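Local coordinates for protein DyP-type peroxidase (Pleurotus ostreatus PC15, PDB 6FSK) that probably uses its heme b to reduce hydrogen peroxide while oxidising dyes and, at a non-canonical site, Mn(II), as a fungal dye-decolorizing peroxidase, at residues T241-F246 with V462-G467; P205-D210 with D303-N308. The protein carries 1 engineered substitution. One frame throughout, in Å; residues are numbered along the deposited sequence.

Interaction 1: T241-F246 with V462-G467; sequences TFRYLF and VVPRGG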
# COMPACT_ATOMS: atom_id res chain seq x y z
N THR A 241 7.08 -1.12 2.93
CA THR A 241 6.15 -1.15 4.09
C THR A 241 5.17 -2.28 3.90
O THR A 241 4.48 -2.34 2.89
CB THR A 241 5.42 0.20 4.21
OG1 THR A 241 6.36 1.22 4.56
CG2 THR A 241 4.35 0.08 5.33
N PHE A 242 5.08 -3.17 4.92
CA PHE A 242 4.07 -4.24 4.97
C PHE A 242 3.07 -3.98 6.06
O PHE A 242 3.49 -3.67 7.18
CB PHE A 242 4.71 -5.60 5.21
CG PHE A 242 3.71 -6.69 5.43
CD1 PHE A 242 2.90 -7.15 4.42
CD2 PHE A 242 3.59 -7.26 6.68
CE1 PHE A 242 2.00 -8.22 4.66
CE2 PHE A 242 2.66 -8.27 6.90
CZ PHE A 242 1.85 -8.66 5.93
N ARG A 243 1.78 -4.06 5.74
CA ARG A 243 0.67 -3.93 6.72
C ARG A 243 -0.30 -5.04 6.51
O ARG A 243 -0.81 -5.25 5.41
CB ARG A 243 -0.04 -2.58 6.61
CG ARG A 243 0.90 -1.39 6.83
CD ARG A 243 1.00 -1.01 8.29
NE ARG A 243 -0.17 -0.38 8.89
CZ ARG A 243 -0.44 -0.34 10.19
NH1 ARG A 243 0.28 -1.00 11.07
NH2 ARG A 243 -1.53 0.31 10.56
N TYR A 244 -0.54 -5.81 7.57
CA TYR A 244 -1.50 -6.93 7.48
C TYR A 244 -2.88 -6.45 7.87
O TYR A 244 -3.14 -6.24 9.09
CB TYR A 244 -1.00 -7.99 8.45
CG TYR A 244 -1.61 -9.36 8.35
CD1 TYR A 244 -2.34 -9.78 7.30
CD2 TYR A 244 -1.29 -10.29 9.35
CE1 TYR A 244 -2.80 -11.10 7.20
CE2 TYR A 244 -1.79 -11.57 9.26
CZ TYR A 244 -2.48 -11.98 8.20
OH TYR A 244 -2.95 -13.32 8.15
N LEU A 245 -3.65 -6.07 6.86
CA LEU A 245 -4.86 -5.26 7.11
C LEU A 245 -6.12 -6.06 6.99
O LEU A 245 -6.53 -6.42 5.90
CB LEU A 245 -4.92 -4.03 6.22
CG LEU A 245 -3.75 -3.08 6.42
CD1 LEU A 245 -3.91 -1.88 5.42
CD2 LEU A 245 -3.59 -2.49 7.80
N PHE A 246 -6.73 -6.42 8.10
CA PHE A 246 -7.99 -7.22 8.02
C PHE A 246 -9.12 -6.25 7.70
O PHE A 246 -9.11 -5.11 8.19
CB PHE A 246 -8.24 -7.93 9.37
CG PHE A 246 -7.41 -9.15 9.54
CD1 PHE A 246 -6.07 -9.08 9.74
CD2 PHE A 246 -7.97 -10.41 9.48
CE1 PHE A 246 -5.26 -10.22 9.79
CE2 PHE A 246 -7.18 -11.55 9.63
CZ PHE A 246 -5.83 -11.45 9.79
N VAL A 462 -11.14 -1.36 8.97
CA VAL A 462 -9.80 -1.97 8.68
C VAL A 462 -9.09 -2.08 9.99
O VAL A 462 -9.07 -1.13 10.76
CB VAL A 462 -9.01 -1.05 7.66
CG1 VAL A 462 -7.62 -1.64 7.48
CG2 VAL A 462 -9.71 -1.09 6.33
N VAL A 463 -8.56 -3.27 10.28
CA VAL A 463 -7.93 -3.59 11.56
C VAL A 463 -6.50 -4.10 11.27
O VAL A 463 -6.33 -5.17 10.67
CB VAL A 463 -8.67 -4.67 12.19
CG1 VAL A 463 -8.05 -5.04 13.57
CG2 VAL A 463 -10.14 -4.23 12.50
N PRO A 464 -5.46 -3.36 11.62
CA PRO A 464 -4.12 -3.88 11.43
C PRO A 464 -3.79 -4.98 12.42
O PRO A 464 -4.06 -4.81 13.62
CB PRO A 464 -3.25 -2.68 11.68
CG PRO A 464 -4.06 -1.78 12.61
CD PRO A 464 -5.47 -2.05 12.29
N ARG A 465 -3.22 -6.10 11.92
CA ARG A 465 -2.84 -7.18 12.78
C ARG A 465 -1.39 -7.60 12.66
O ARG A 465 -0.98 -8.66 13.21
CB ARG A 465 -3.78 -8.33 12.52
CG ARG A 465 -5.22 -8.06 12.98
CD ARG A 465 -5.43 -8.05 14.49
NE ARG A 465 -5.29 -9.42 15.05
CZ ARG A 465 -5.01 -9.69 16.30
NH1 ARG A 465 -4.81 -8.72 17.15
NH2 ARG A 465 -5.03 -10.96 16.69
N GLY A 466 -0.57 -6.75 12.04
CA GLY A 466 0.83 -7.02 11.94
C GLY A 466 1.45 -6.09 10.91
O GLY A 466 0.74 -5.48 10.11
N GLY A 467 2.77 -6.02 10.94
CA GLY A 467 3.45 -5.17 9.97
C GLY A 467 4.89 -5.06 10.29
O GLY A 467 5.31 -5.35 11.38

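Interaction 2: P205-D210 with D303-N308; sequences PLPGQD and DAQRNN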
# COMPACT_ATOMS: atom_id res chain seq x y z
N PRO A 205 3.89 7.61 -19.74
CA PRO A 205 2.88 7.80 -18.69
C PRO A 205 1.48 7.97 -19.25
O PRO A 205 1.27 8.58 -20.33
CB PRO A 205 3.32 9.07 -17.96
CG PRO A 205 4.74 9.27 -18.33
CD PRO A 205 4.98 8.60 -19.68
N LEU A 206 0.52 7.43 -18.55
CA LEU A 206 -0.87 7.61 -18.88
C LEU A 206 -1.35 9.04 -18.77
O LEU A 206 -0.71 9.89 -18.13
CB LEU A 206 -1.69 6.66 -17.97
CG LEU A 206 -1.50 5.17 -18.17
CD1 LEU A 206 -1.94 4.35 -16.94
CD2 LEU A 206 -2.26 4.74 -19.43
N PRO A 207 -2.45 9.39 -19.45
CA PRO A 207 -3.01 10.73 -19.25
C PRO A 207 -3.34 10.96 -17.78
O PRO A 207 -3.97 10.12 -17.10
CB PRO A 207 -4.29 10.71 -20.12
CG PRO A 207 -3.98 9.63 -21.12
CD PRO A 207 -3.27 8.57 -20.36
N GLY A 208 -2.83 12.09 -17.28
CA GLY A 208 -3.02 12.46 -15.89
C GLY A 208 -2.00 11.90 -14.86
O GLY A 208 -2.13 12.12 -13.64
N GLN A 209 -1.03 11.13 -15.35
CA GLN A 209 -0.05 10.48 -14.56
C GLN A 209 1.21 11.35 -14.70
O GLN A 209 1.96 11.24 -15.68
CB GLN A 209 0.16 9.10 -15.08
CG GLN A 209 0.81 8.16 -14.14
CD GLN A 209 1.06 6.76 -14.65
OE1 GLN A 209 1.16 6.49 -15.88
NE2 GLN A 209 1.33 5.83 -13.69
N ASP A 210 1.43 12.22 -13.71
CA ASP A 210 2.59 13.06 -13.62
C ASP A 210 3.82 12.21 -13.27
O ASP A 210 3.72 11.28 -12.39
CB ASP A 210 2.40 14.02 -12.41
CG ASP A 210 1.21 14.94 -12.56
OD1 ASP A 210 0.74 15.10 -13.71
OD2 ASP A 210 0.74 15.54 -11.54
N ASP A 303 -11.32 2.18 -18.73
CA ASP A 303 -10.41 2.85 -19.66
C ASP A 303 -9.28 3.57 -18.88
O ASP A 303 -9.48 4.68 -18.35
CB ASP A 303 -11.21 3.88 -20.45
CG ASP A 303 -10.40 4.56 -21.62
OD1 ASP A 303 -9.17 4.32 -21.71
OD2 ASP A 303 -11.03 5.34 -22.42
N ALA A 304 -8.09 2.96 -18.89
CA ALA A 304 -6.91 3.53 -18.26
C ALA A 304 -6.53 4.86 -18.82
O ALA A 304 -5.82 5.62 -18.12
CB ALA A 304 -5.70 2.59 -18.29
N GLN A 305 -6.94 5.14 -20.06
CA GLN A 305 -6.65 6.43 -20.64
C GLN A 305 -7.49 7.56 -20.06
O GLN A 305 -7.15 8.74 -20.30
CB GLN A 305 -6.87 6.44 -22.19
CG GLN A 305 -6.04 5.39 -22.94
CD GLN A 305 -4.61 5.79 -22.89
OE1 GLN A 305 -4.30 6.92 -23.23
NE2 GLN A 305 -3.73 4.89 -22.50
N ARG A 306 -8.56 7.24 -19.36
CA ARG A 306 -9.45 8.28 -18.85
C ARG A 306 -9.72 8.21 -17.33
O ARG A 306 -10.12 9.23 -16.77
CB ARG A 306 -10.81 8.24 -19.61
CG ARG A 306 -10.68 8.51 -21.09
CD ARG A 306 -12.05 8.65 -21.75
NE ARG A 306 -12.89 7.45 -21.65
CZ ARG A 306 -14.18 7.41 -21.21
NH1 ARG A 306 -14.84 8.45 -20.72
NH2 ARG A 306 -14.81 6.25 -21.28
N ASN A 307 -9.62 7.02 -16.73
CA ASN A 307 -10.12 6.80 -15.39
C ASN A 307 -9.24 7.47 -14.31
O ASN A 307 -9.63 7.39 -13.14
CB ASN A 307 -10.31 5.33 -15.13
CG ASN A 307 -9.01 4.55 -15.03
OD1 ASN A 307 -7.91 5.09 -15.00
ND2 ASN A 307 -9.16 3.23 -14.95
N ASN A 308 -8.13 8.10 -14.67
CA ASN A 308 -7.29 8.78 -13.68
C ASN A 308 -6.94 10.21 -14.00
O ASN A 308 -6.10 10.83 -13.39
CB ASN A 308 -6.09 7.85 -13.36
CG ASN A 308 -5.51 8.14 -12.00
OD1 ASN A 308 -6.24 8.39 -11.06
ND2 ASN A 308 -4.22 8.04 -11.91
O HOH W 1 -6.33 8.27 -17.07

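Interaction 1: T241-F246 with V462-G467
P464 packs on the buried face that carries R243 and L245, its CB 3.6 Å from R243 NH2 and over one face of that guanidinium. The two segments are adjacent antiparallel strands of the ferredoxin-like DyP-peroxidase sheet. Bends at chi2 (-89°) and chi3 (-71°) lay the R243 guanidinium beside the proline, and D111 balances its charge in a salt bridge. L245 CD2 packs on P464 CB at 3.9 Å, and L245 CB on V462 CG1. The face of Y244 and F246 is partly exposed to solvent, though still closely packed: R465 CB and CG lie against the F246 ring, CG 3.5 Å from CD1, while the guanidinium runs away from the strand pair. F246 CE1 sits over the centre of the Y244 ring. Between R243–G467 and L245–P464 the register slips by one, a beta bulge: Y244 N bonds to G466 O (2.9 Å) and Y244 O accepts from R465 N (2.8 Å); beyond, F246 and V463 form a hydrogen-bonded pair. Glycine suits position 467, since a CB would collide with F242 O. Proline, lacking an N-H, costs no bond to L245, its non-hydrogen-bonded partner. Backbone bonds thus hold the register, while compact aliphatic L245 and V462 give the heme an apolar contact.

Interaction 2: P205-D210 with D303-N308
With chi1 at -57° and a bend at chi2 (-70°), the Q305 side chain curls back so that its amide lies across L206 and P207, the first two residues of a type II beta turn running from L206 to Q209. Q305 OE1 comes 3.4 Å from P207 CG, and NE2 an equal distance from L206 CD2, so the amide rests on apolar carbons. Leucine suits this partly exposed place, since CD2 also reaches A304 CB at 4.2 Å. Proline fits the second place of the turn, its ring restricting phi, and glycine the third, where phi of G208 is +86° and a CB would run into N308 O. A smaller alanine at P207 would remove CG and CD from beside Q305, which would probably leave a gap there and the turn freer to flex. Facing this turn, D303 forms an Asx turn through OD1 to Q305 N, and its OD2 holds R306 NE in a salt bridge. N308 OD1 accepts a hydrogen bond from NH2 of R336, a heme-binding residue. No direct hydrogen bond joins the two loops; one water does, donating to P207 O at 3.0 Å and A304 O at 2.9 Å and accepting from N308 N.

Overall arrangement
The two contacts lie 29 Å apart between centres, about 19 Å at their nearest atoms, and do not touch. Their segments alternate along the chain: 205-210, then 241-246, then 303-308, and last 462-467. Interaction 1 joins neighbouring strands 238-247 and 462-472 inside the eight-stranded antiparallel sheet, whereas interaction 2 ties two surface loops, one between strands 197-198 and 211-212, the other between helices 298-302 and 315-318. What they share is the heme: the sheet contact borders it through L245 and V462. Parts distant in sequence are thereby brought round one cofactor, one contact lying in the sheet beside the heme, the other at the surface, where N308 leads to heme-binding R336 and S194.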